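Local coordinates for protein multicopper oxidase (Pseudomonas thermotolerans, PDB 6VOW) that probably oxidises phenolic and related substrates, as laccases do, passing their electrons through bound copper ions to molecular oxygen, which is reduced to water, at residues D77-F83 with Y120-K126; R99-D105 with D430-W435; P58-Y62 with Q144-V150. All coordinates share one frame; numbering follows the deposited sequence. Where two conformers were deposited one is given.

Interaction 1. Residues D77-F83 with Y120-K126; sequences DWLRVRF and YFDYVFK
Strands 78-83 and 120-126 pair antiparallel, their short axes 169° apart, with Leu79-Phe125, Val81-Tyr123 and Phe83-Phe121 as hydrogen-bonded pairs and Trp78-Lys126, Arg80-Val124 and Arg82-Asp122 as non-hydrogen-bonded ones. The bond from Leu79 N to Phe125 O (2.7 Å) is practically straight. The face that carries Trp78, Arg80, Arg82, Asp122, Val124 and Lys126 is partly to fully exposed. Lys126 lays its aliphatic part over the indole of Trp78, CG standing 3.5 Å from the centroid of the six-membered ring. Beyond CG the lysine bends at chi3 (79°) and chi4, which brings NZ off-centre over the five-membered ring in a cation-pi contact; NZ is also hydrogen-bonded to Gly76 O. At the other end Arg82 NE makes a salt-bridge hydrogen bond to Asp122 OD1 (2.7 Å), on its syn side and near the guanidinium plane, while the Tyr120 ring takes one guanidinium face in an off-centre cation-pi contact. The opposite face, with Leu79, Val81, Phe83, Tyr123 and Phe125, is largely apolar and mostly buried. Leu79 and Phe125 run side by side, Leu79 CB lying over the ring and CD2 touching Phe125 CZ at 3.6 Å. Phe83 CB meets the edge of the Tyr123 ring at CE2 (3.7 Å), and Tyr123 OH is held by Gln112 and by Ile93 N. Trp95 packs against the rings of both Tyr123 and Phe125. Such a strand pair, with charged and aromatic side chains on the outer face and a mainly apolar inner one, fits the Greek-key beta-sandwich of a cupredoxin domain, with 120-126 an outermost strand.

Interaction 2. Residues R99-D105 with D430-W435; sequences RLPLEMD and DNPGVW
Leu102 lies over one face of the Trp435 indole, its CD1 3.9 Å from the centroid of the six-membered ring and close to the ring normal. This joins a loop of the N-terminal cupredoxin domain to the start of strand 433-439 in the C-terminal one, the two domains that hold the trinuclear copper cluster between them in multicopper oxidases. The leucine gets there with CG anti to the backbone N (chi1 -174°), and its other methyl, CD2, rests on Gly433 CA at 3.7 Å. A CB on Gly433 would crowd this methyl, and at the backbone angles of Gly433 it would also meet the preceding carbonyl O. Asp105 approaches the same indole at its edge, OD2 lying 3.7 Å from Trp435 CE3 with the carboxylate and ring planes 62° apart. That OD2 also accepts a hydrogen bond from His393, which lines the pocket of the Cu-O-Cu linkage, and the backbone O of Asp105 is bonded to His94 ND1, a second-shell arrangement likely to orient both imidazoles. A water bridges Asp105 OD2 to Val434 O. Farther out, the Arg99 guanidinium turns an edge to Asp430, a long salt bridge of 3.8 Å from NH1 to OD2, while its NH2 pairs with Asp129. Asn431, extended with chi1 -175°, directs ND2 almost straight at Leu100 O (2.8 Å), approaching from above the carbonyl plane; the same ND2 also serves Gly394 O. Its OD1 takes a hydrogen bond from a second water, 2.7 Å away, which also donates to Pro432 O and accepts from Leu102 N.

Interaction 3. Residues P58-Y62 with Q144-V150; sequences PAWGY and QLGRGLV
Gln144, in the last turn of helix 141-146, sets its CG against the edge of the Trp60 indole, 3.8 Å from CZ3. Arg147 then spreads along a face of that ring: CD sits 3.6 Å from the centroid of the five-membered ring, almost on its normal, and the guanidinium follows over the six-membered ring in a cation-pi contact, planes 32° apart. Its NH1 is also bonded to Ser143 OG. Arg147 O accepts a nearly straight hydrogen bond from Trp60 N (2.8 Å), tying the helix end to strand 57-62 of a cupredoxin-domain sheet. With an alanine in place of Trp60 the indole is gone, which would probably leave the arginine held at its end mainly by Ser143 and open a gap beside Gln144 CG and Leu149 CD1. Gly148, with positive phi, closes the helix in a Schellman motif, Leu149 N bonding back to Gln144 O and Gly148 N to Leu145 O; a CB here would run into Trp60 O. Water links Gly148 O to Tyr62 N. Leu149, the centre of an inverse gamma turn, splits its methyls: CD1 touches Trp60 CE3 at 3.8 Å, whereas CD2 stands over the centre of the Tyr62 ring. Val150 N lies at that ring's edge.

In the fold
Interactions 1 and 3 share one sheet, interaction 3 at outermost strand 57-62, interaction 1 between outermost strand 120-126 and its neighbour 78-85; in sequence, both segments of interaction 1 fall between those of interaction 3. Interaction 3 is the most buried and packs aromatic rings against a leucine and an arginine, with one direct hydrogen bond between the backbones; interaction 1 divides into a mostly buried face and a charged, exposed one. Interaction 2 is partly buried, joins regions far apart in sequence, and relies more on waters and single side-chain bonds than on strand pairing. Its Met104 and Leu100 pack on Val124 and Phe125 of interaction 1, whereas Phe83 touches Tyr62 of interaction 3. Interactions 2 and 3 do not touch.

Interaction 1. Residues D77-F83 with Y120-K126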
loop_
_atom_site.group_PDB
_atom_site.type_symbol
_atom_site.label_atom_id
_atom_site.label_comp_id
_atom_site.label_asym_id
_atom_site.label_seq_id
_atom_site.Cartn_x
_atom_site.Cartn_y
_atom_site.Cartn_z
ATOM N N ASP A 77 2.587 19.235 -6.793
ATOM C CA ASP A 77 4.020 19.428 -6.990
ATOM C C ASP A 77 4.706 18.213 -7.617
ATOM O O ASP A 77 4.076 17.157 -7.797
ATOM C CB ASP A 77 4.681 19.750 -5.664
ATOM C CG ASP A 77 4.149 20.991 -5.023
ATOM O OD1 ASP A 77 3.373 21.732 -5.661
ATOM O OD2 ASP A 77 4.596 21.225 -3.890
ATOM N N TRP A 78 5.979 18.400 -7.990
ATOM C CA TRP A 78 6.854 17.364 -8.600
ATOM C C TRP A 78 7.590 16.720 -7.530
ATOM O O TRP A 78 8.093 17.411 -6.635
ATOM C CB TRP A 78 7.891 17.893 -9.599
ATOM C CG TRP A 78 7.334 18.349 -10.897
ATOM C CD1 TRP A 78 6.945 19.598 -11.173
ATOM C CD2 TRP A 78 7.131 17.607 -12.088
ATOM N NE1 TRP A 78 6.454 19.689 -12.425
ATOM C CE2 TRP A 78 6.588 18.485 -13.033
ATOM C CE3 TRP A 78 7.337 16.284 -12.456
ATOM C CZ2 TRP A 78 6.247 18.083 -14.319
ATOM C CZ3 TRP A 78 7.013 15.899 -13.697
ATOM C CH2 TRP A 78 6.473 16.778 -14.627
ATOM N N LEU A 79 7.625 15.371 -7.607
ATOM C CA LEU A 79 8.396 14.563 -6.706
ATOM C C LEU A 79 9.537 14.137 -7.554
ATOM O O LEU A 79 9.253 13.578 -8.602
ATOM C CB LEU A 79 7.595 13.305 -6.242
ATOM C CG LEU A 79 8.408 12.380 -5.359
ATOM C CD1 LEU A 79 9.035 13.173 -4.296
ATOM C CD2 LEU A 79 7.517 11.357 -4.698
ATOM N N ARG A 80 10.778 14.355 -7.100
ATOM C CA ARG A 80 11.990 13.987 -7.873
ATOM C C ARG A 80 12.872 13.196 -6.978
ATOM O O ARG A 80 13.303 13.672 -5.908
ATOM C CB ARG A 80 12.733 15.235 -8.364
ATOM C CG ARG A 80 13.865 14.976 -9.362
ATOM C CD ARG A 80 14.178 16.193 -10.243
ATOM N NE ARG A 80 14.670 17.326 -9.451
ATOM C CZ ARG A 80 14.820 18.547 -9.942
ATOM N NH1 ARG A 80 14.520 18.787 -11.172
ATOM N NH2 ARG A 80 15.250 19.517 -9.187
ATOM N N VAL A 81 13.091 11.946 -7.362
ATOM C CA VAL A 81 13.854 11.051 -6.504
ATOM C C VAL A 81 14.936 10.440 -7.344
ATOM O O VAL A 81 14.664 9.729 -8.302
ATOM C CB VAL A 81 13.025 9.920 -5.917
ATOM C CG1 VAL A 81 13.977 9.064 -5.058
ATOM C CG2 VAL A 81 11.866 10.502 -5.117
ATOM N N ARG A 82 16.156 10.778 -6.968
ATOM C CA ARG A 82 17.376 10.179 -7.485
ATOM C C ARG A 82 17.538 8.875 -6.713
ATOM O O ARG A 82 17.990 8.868 -5.568
ATOM C CB ARG A 82 18.528 11.177 -7.286
ATOM C CG ARG A 82 19.938 10.662 -7.436
ATOM C CD ARG A 82 20.203 10.261 -8.827
ATOM N NE ARG A 82 20.303 11.378 -9.792
ATOM C CZ ARG A 82 21.395 12.081 -10.045
ATOM N NH1 ARG A 82 22.520 11.915 -9.354
ATOM N NH2 ARG A 82 21.334 12.993 -10.984
ATOM N N PHE A 83 17.060 7.780 -7.350
ATOM C CA PHE A 83 17.187 6.515 -6.767
ATOM C C PHE A 83 18.517 5.817 -7.144
ATOM O O PHE A 83 18.866 5.653 -8.269
ATOM C CB PHE A 83 16.026 5.608 -7.068
ATOM C CG PHE A 83 16.314 4.215 -6.661
ATOM C CD1 PHE A 83 16.560 3.916 -5.309
ATOM C CD2 PHE A 83 16.351 3.217 -7.569
ATOM C CE1 PHE A 83 16.811 2.586 -4.910
ATOM C CE2 PHE A 83 16.621 1.876 -7.180
ATOM C CZ PHE A 83 16.840 1.583 -5.869
ATOM N N TYR A 120 21.802 4.461 -10.805
ATOM C CA TYR A 120 20.721 5.325 -10.297
ATOM C C TYR A 120 19.625 5.495 -11.293
ATOM O O TYR A 120 19.795 5.193 -12.432
ATOM C CB TYR A 120 21.267 6.701 -9.846
ATOM C CG TYR A 120 21.698 7.611 -10.927
ATOM C CD1 TYR A 120 23.005 7.532 -11.467
ATOM C CD2 TYR A 120 20.815 8.573 -11.442
ATOM C CE1 TYR A 120 23.403 8.383 -12.498
ATOM C CE2 TYR A 120 21.210 9.417 -12.483
ATOM C CZ TYR A 120 22.507 9.330 -12.965
ATOM O OH TYR A 120 22.877 10.148 -13.968
ATOM N N PHE A 121 18.450 5.945 -10.853
ATOM C CA PHE A 121 17.330 6.203 -11.767
ATOM C C PHE A 121 16.634 7.392 -11.107
ATOM O O PHE A 121 16.571 7.515 -9.851
ATOM C CB PHE A 121 16.368 4.999 -11.921
ATOM C CG PHE A 121 15.344 5.167 -13.003
ATOM C CD1 PHE A 121 14.092 5.730 -12.723
ATOM C CD2 PHE A 121 15.615 4.752 -14.345
ATOM C CE1 PHE A 121 13.117 5.838 -13.723
ATOM C CE2 PHE A 121 14.634 4.878 -15.356
ATOM C CZ PHE A 121 13.383 5.415 -15.041
ATOM N N ASP A 122 16.224 8.316 -11.956
ATOM C CA ASP A 122 15.596 9.536 -11.484
ATOM C C ASP A 122 14.123 9.383 -11.717
ATOM O O ASP A 122 13.669 9.460 -12.876
ATOM C CB ASP A 122 16.133 10.689 -12.258
ATOM C CG ASP A 122 17.425 11.236 -11.708
ATOM O OD1 ASP A 122 17.650 11.226 -10.495
ATOM O OD2 ASP A 122 18.213 11.759 -12.501
ATOM N N TYR A 123 13.379 9.181 -10.614
ATOM C CA TYR A 123 11.908 9.128 -10.698
ATOM C C TYR A 123 11.450 10.540 -10.500
ATOM O O TYR A 123 11.675 11.087 -9.456
ATOM C CB TYR A 123 11.235 8.179 -9.671
ATOM C CG TYR A 123 11.656 6.717 -9.858
ATOM C CD1 TYR A 123 10.974 5.883 -10.698
ATOM C CD2 TYR A 123 12.721 6.191 -9.151
ATOM C CE1 TYR A 123 11.351 4.563 -10.880
ATOM C CE2 TYR A 123 13.115 4.873 -9.309
ATOM C CZ TYR A 123 12.437 4.071 -10.179
ATOM O OH TYR A 123 12.877 2.817 -10.333
ATOM N N VAL A 124 10.830 11.128 -11.516
ATOM C CA VAL A 124 10.186 12.446 -11.455
ATOM C C VAL A 124 8.749 12.343 -11.882
ATOM O O VAL A 124 8.466 11.901 -13.025
ATOM C CB VAL A 124 10.747 13.510 -12.480
ATOM C CG1 VAL A 124 10.777 14.878 -11.830
ATOM C CG2 VAL A 124 12.085 13.148 -13.052
ATOM N N PHE A 125 7.829 12.787 -11.038
ATOM C CA PHE A 125 6.421 12.798 -11.486
ATOM C C PHE A 125 5.688 13.758 -10.578
ATOM O O PHE A 125 6.192 14.138 -9.492
ATOM C CB PHE A 125 5.806 11.407 -11.400
ATOM C CG PHE A 125 6.062 10.737 -10.066
ATOM C CD1 PHE A 125 7.226 9.996 -9.837
ATOM C CD2 PHE A 125 5.156 10.865 -8.978
ATOM C CE1 PHE A 125 7.445 9.379 -8.598
ATOM C CE2 PHE A 125 5.401 10.213 -7.761
ATOM C CZ PHE A 125 6.536 9.470 -7.597
ATOM N N LYS A 126 4.578 14.251 -11.076
ATOM C CA LYS A 126 3.726 15.114 -10.282
ATOM C C LYS A 126 2.831 14.165 -9.485
ATOM O O LYS A 126 2.365 13.130 -9.996
ATOM C CB LYS A 126 2.856 16.047 -11.183
ATOM C CG LYS A 126 3.584 17.003 -12.111
ATOM C CD LYS A 126 2.599 17.851 -12.945
ATOM C CE LYS A 126 2.013 19.004 -12.146
ATOM N NZ LYS A 126 3.082 19.926 -11.655
#

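Interaction 2. Residues R99-D105 with D430-W435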
loop_
_atom_site.group_PDB
_atom_site.type_symbol
_atom_site.label_atom_id
_atom_site.label_comp_id
_atom_site.label_asym_id
_atom_site.label_seq_id
_atom_site.Cartn_x
_atom_site.Cartn_y
_atom_site.Cartn_z
ATOM N N ARG A 99 -0.781 7.862 -9.657
ATOM C CA ARG A 99 -1.061 7.918 -11.090
ATOM C C ARG A 99 0.045 8.778 -11.737
ATOM O O ARG A 99 0.013 9.958 -11.740
ATOM C CB ARG A 99 -2.433 8.506 -11.321
ATOM C CG ARG A 99 -3.475 7.845 -10.438
ATOM C CD ARG A 99 -4.843 8.418 -10.704
ATOM N NE ARG A 99 -4.934 9.752 -10.107
ATOM C CZ ARG A 99 -5.465 10.821 -10.676
ATOM N NH1 ARG A 99 -5.977 10.775 -11.914
ATOM N NH2 ARG A 99 -5.484 11.965 -9.994
ATOM N N LEU A 100 1.045 8.119 -12.254
ATOM C CA LEU A 100 2.136 8.774 -12.916
ATOM C C LEU A 100 2.255 8.153 -14.293
ATOM O O LEU A 100 1.546 7.237 -14.602
ATOM C CB LEU A 100 3.393 8.541 -12.128
ATOM C CG LEU A 100 3.537 7.157 -11.441
ATOM C CD1 LEU A 100 3.558 5.916 -12.378
ATOM C CD2 LEU A 100 4.844 7.214 -10.692
ATOM N N PRO A 101 3.120 8.694 -15.160
ATOM C CA PRO A 101 3.294 8.098 -16.478
ATOM C C PRO A 101 3.975 6.773 -16.388
ATOM O O PRO A 101 4.843 6.566 -15.487
ATOM C CB PRO A 101 4.252 9.032 -17.153
ATOM C CG PRO A 101 3.863 10.314 -16.594
ATOM C CD PRO A 101 3.692 10.029 -15.126
ATOM N N LEU A 102 3.700 5.943 -17.377
ATOM C CA LEU A 102 4.219 4.557 -17.372
ATOM C C LEU A 102 5.718 4.503 -17.174
ATOM O O LEU A 102 6.237 3.627 -16.459
ATOM C CB LEU A 102 3.959 3.924 -18.689
ATOM C CG LEU A 102 4.343 2.409 -18.720
ATOM C CD1 LEU A 102 3.491 1.543 -17.812
ATOM C CD2 LEU A 102 4.161 1.946 -20.134
ATOM N N GLU A 103 6.433 5.421 -17.800
ATOM C CA GLU A 103 7.910 5.482 -17.670
ATOM C C GLU A 103 8.396 5.525 -16.235
ATOM O O GLU A 103 9.565 5.169 -15.969
ATOM C CB GLU A 103 8.451 6.703 -18.397
ATOM C CG GLU A 103 8.111 6.711 -19.882
ATOM C CD GLU A 103 6.815 7.458 -20.251
ATOM O OE1 GLU A 103 5.707 7.172 -19.687
ATOM O OE2 GLU A 103 6.887 8.312 -21.150
ATOM N N MET A 104 7.539 5.982 -15.313
ATOM C CA MET A 104 7.932 6.095 -13.954
ATOM C C MET A 104 7.250 5.013 -13.155
ATOM O O MET A 104 7.298 5.073 -12.005
ATOM C CB MET A 104 7.584 7.514 -13.444
ATOM C CG MET A 104 8.237 8.662 -14.287
ATOM S SD MET A 104 9.969 8.668 -13.819
ATOM C CE MET A 104 10.819 9.649 -15.022
ATOM N N ASP A 105 6.679 3.966 -13.736
ATOM C CA ASP A 105 5.926 3.033 -12.861
ATOM C C ASP A 105 6.852 2.052 -12.149
ATOM O O ASP A 105 6.444 1.451 -11.194
ATOM C CB ASP A 105 4.834 2.323 -13.612
ATOM C CG ASP A 105 3.788 1.628 -12.687
ATOM O OD1 ASP A 105 3.428 2.131 -11.595
ATOM O OD2 ASP A 105 3.274 0.558 -13.093
ATOM N N ASP A 430 -7.428 6.093 -17.928
ATOM C CA ASP A 430 -6.991 7.480 -17.860
ATOM C C ASP A 430 -5.590 7.691 -18.394
ATOM O O ASP A 430 -5.255 8.744 -18.842
ATOM C CB ASP A 430 -6.881 7.797 -16.339
ATOM C CG ASP A 430 -7.493 9.098 -15.961
ATOM O OD1 ASP A 430 -7.548 10.050 -16.804
ATOM O OD2 ASP A 430 -7.927 9.164 -14.769
ATOM N N ASN A 431 -4.753 6.680 -18.222
ATOM C CA ASN A 431 -3.300 6.825 -18.177
ATOM C C ASN A 431 -2.820 5.707 -19.140
ATOM O O ASN A 431 -3.080 4.496 -18.888
ATOM C CB ASN A 431 -2.930 6.665 -16.678
ATOM C CG ASN A 431 -1.505 6.882 -16.382
ATOM O OD1 ASN A 431 -0.730 7.183 -17.252
ATOM N ND2 ASN A 431 -1.152 6.750 -15.133
ATOM N N PRO A 432 -2.231 6.080 -20.296
ATOM C CA PRO A 432 -1.838 5.090 -21.266
ATOM C C PRO A 432 -0.562 4.354 -20.832
ATOM O O PRO A 432 0.323 4.911 -20.151
ATOM C CB PRO A 432 -1.631 5.922 -22.548
ATOM C CG PRO A 432 -1.127 7.221 -22.035
ATOM C CD PRO A 432 -1.939 7.443 -20.785
ATOM N N GLY A 433 -0.531 3.071 -21.193
ATOM C CA GLY A 433 0.548 2.195 -20.859
ATOM C C GLY A 433 0.086 0.780 -20.697
ATOM O O GLY A 433 -0.944 0.411 -21.221
ATOM N N VAL A 434 0.906 0.022 -19.982
ATOM C CA VAL A 434 0.665 -1.361 -19.696
ATOM C C VAL A 434 0.793 -1.472 -18.221
ATOM O O VAL A 434 1.849 -1.381 -17.698
ATOM C CB VAL A 434 1.660 -2.309 -20.415
ATOM C CG1 VAL A 434 1.297 -3.766 -20.073
ATOM C CG2 VAL A 434 1.626 -2.100 -21.932
ATOM N N TRP A 435 -0.317 -1.655 -17.544
ATOM C CA TRP A 435 -0.318 -1.603 -16.077
ATOM C C TRP A 435 -0.553 -2.964 -15.454
ATOM O O TRP A 435 -1.535 -3.643 -15.754
ATOM C CB TRP A 435 -1.454 -0.708 -15.616
ATOM C CG TRP A 435 -1.396 0.490 -16.329
ATOM C CD1 TRP A 435 -2.080 0.802 -17.460
ATOM C CD2 TRP A 435 -0.488 1.535 -16.100
ATOM N NE1 TRP A 435 -1.678 2.020 -17.929
ATOM C CE2 TRP A 435 -0.699 2.499 -17.103
ATOM C CE3 TRP A 435 0.455 1.782 -15.131
ATOM C CZ2 TRP A 435 -0.025 3.725 -17.120
ATOM C CZ3 TRP A 435 1.151 3.024 -15.188
ATOM C CH2 TRP A 435 0.891 3.956 -16.166
HETATM O O HOH W 1 1.435 6.950 -18.790
HETATM O O HOH W 2 2.579 -1.498 -14.949
#

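Interaction 3. Residues P58-Y62 with Q144-V150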
loop_
_atom_site.group_PDB
_atom_site.type_symbol
_atom_site.label_atom_id
_atom_site.label_comp_id
_atom_site.label_asym_id
_atom_site.label_seq_id
_atom_site.Cartn_x
_atom_site.Cartn_y
_atom_site.Cartn_z
ATOM N N PRO A 58 19.675 -9.379 8.694
ATOM C CA PRO A 58 20.476 -8.752 7.666
ATOM C C PRO A 58 19.563 -8.073 6.651
ATOM O O PRO A 58 19.477 -8.536 5.581
ATOM C CB PRO A 58 21.261 -9.939 7.086
ATOM C CG PRO A 58 20.296 -11.091 7.187
ATOM C CD PRO A 58 19.596 -10.849 8.504
ATOM N N ALA A 59 18.873 -7.012 7.048
ATOM C CA ALA A 59 17.807 -6.432 6.210
ATOM C C ALA A 59 18.356 -5.548 5.111
ATOM O O ALA A 59 19.555 -5.232 5.103
ATOM C CB ALA A 59 16.803 -5.634 7.083
ATOM N N TRP A 60 17.478 -5.144 4.196
ATOM C CA TRP A 60 17.761 -4.258 3.036
ATOM C C TRP A 60 16.787 -3.113 3.160
ATOM O O TRP A 60 15.577 -3.327 3.389
ATOM C CB TRP A 60 17.441 -4.972 1.687
ATOM C CG TRP A 60 18.396 -5.983 1.354
ATOM C CD1 TRP A 60 19.460 -6.354 2.076
ATOM C CD2 TRP A 60 18.427 -6.781 0.171
ATOM N NE1 TRP A 60 20.141 -7.340 1.433
ATOM C CE2 TRP A 60 19.514 -7.588 0.249
ATOM C CE3 TRP A 60 17.634 -6.851 -0.955
ATOM C CZ2 TRP A 60 19.868 -8.477 -0.755
ATOM C CZ3 TRP A 60 17.990 -7.791 -1.965
ATOM C CH2 TRP A 60 19.060 -8.568 -1.845
ATOM N N GLY A 61 17.307 -1.898 3.040
ATOM C CA GLY A 61 16.502 -0.691 3.387
ATOM C C GLY A 61 16.761 0.494 2.490
ATOM O O GLY A 61 17.845 0.580 1.912
ATOM N N TYR A 62 15.737 1.356 2.379
ATOM C CA TYR A 62 15.871 2.653 1.805
ATOM C C TYR A 62 16.229 3.674 2.888
ATOM O O TYR A 62 15.482 3.865 3.849
ATOM C CB TYR A 62 14.585 3.100 1.172
ATOM C CG TYR A 62 14.037 2.235 0.112
ATOM C CD1 TYR A 62 14.622 2.172 -1.142
ATOM C CD2 TYR A 62 12.896 1.471 0.355
ATOM C CE1 TYR A 62 14.069 1.404 -2.128
ATOM C CE2 TYR A 62 12.321 0.692 -0.658
ATOM C CZ TYR A 62 12.934 0.690 -1.861
ATOM O OH TYR A 62 12.460 -0.054 -2.819
ATOM N N GLN A 144 12.880 -8.860 -1.792
ATOM C CA GLN A 144 13.319 -7.442 -1.581
ATOM C C GLN A 144 12.347 -6.694 -0.665
ATOM O O GLN A 144 12.778 -6.024 0.245
ATOM C CB GLN A 144 13.545 -6.737 -2.898
ATOM C CG GLN A 144 14.722 -7.226 -3.745
ATOM C CD GLN A 144 15.089 -6.355 -4.953
ATOM O OE1 GLN A 144 16.031 -6.666 -5.653
ATOM N NE2 GLN A 144 14.373 -5.310 -5.206
ATOM N N LEU A 145 11.050 -6.841 -0.866
ATOM C CA LEU A 145 10.074 -6.312 0.095
ATOM C C LEU A 145 10.215 -7.009 1.413
ATOM O O LEU A 145 10.217 -6.359 2.439
ATOM C CB LEU A 145 8.618 -6.468 -0.359
ATOM C CG LEU A 145 8.087 -5.457 -1.394
ATOM C CD1 LEU A 145 8.408 -5.871 -2.798
ATOM C CD2 LEU A 145 6.587 -5.314 -1.347
ATOM N N GLY A 146 10.346 -8.333 1.365
ATOM C CA GLY A 146 10.519 -9.109 2.561
ATOM C C GLY A 146 11.665 -8.663 3.410
ATOM O O GLY A 146 11.582 -8.685 4.649
ATOM N N ARG A 147 12.769 -8.296 2.768
ATOM C CA ARG A 147 13.922 -7.882 3.547
ATOM C C ARG A 147 13.901 -6.462 4.041
ATOM O O ARG A 147 14.835 -6.043 4.684
ATOM C CB ARG A 147 15.199 -8.068 2.728
ATOM C CG ARG A 147 15.838 -9.406 2.969
ATOM C CD ARG A 147 17.356 -9.373 2.810
ATOM N NE ARG A 147 17.713 -10.697 2.339
ATOM C CZ ARG A 147 17.431 -11.129 1.117
ATOM N NH1 ARG A 147 16.828 -10.334 0.217
ATOM N NH2 ARG A 147 17.689 -12.358 0.825
ATOM N N GLY A 148 12.886 -5.693 3.724
ATOM C CA GLY A 148 12.852 -4.361 4.264
ATOM C C GLY A 148 12.603 -3.285 3.260
ATOM O O GLY A 148 12.444 -2.187 3.679
ATOM N N LEU A 149 12.590 -3.575 1.968
ATOM C CA LEU A 149 12.494 -2.514 0.959
ATOM C C LEU A 149 11.085 -2.118 0.765
ATOM O O LEU A 149 10.488 -2.483 -0.225
ATOM C CB LEU A 149 13.165 -2.898 -0.382
ATOM C CG LEU A 149 14.677 -2.998 -0.206
ATOM C CD1 LEU A 149 15.229 -3.899 -1.290
ATOM C CD2 LEU A 149 15.466 -1.697 -0.113
ATOM N N VAL A 150 10.605 -1.291 1.722
ATOM C CA VAL A 150 9.302 -0.708 1.717
ATOM C C VAL A 150 9.339 0.603 2.465
ATOM O O VAL A 150 10.060 0.731 3.501
ATOM C CB VAL A 150 8.238 -1.563 2.374
ATOM C CG1 VAL A 150 8.035 -2.848 1.673
ATOM C CG2 VAL A 150 8.476 -1.771 3.810
HETATM O O HOH W 3 13.483 0.192 4.006
#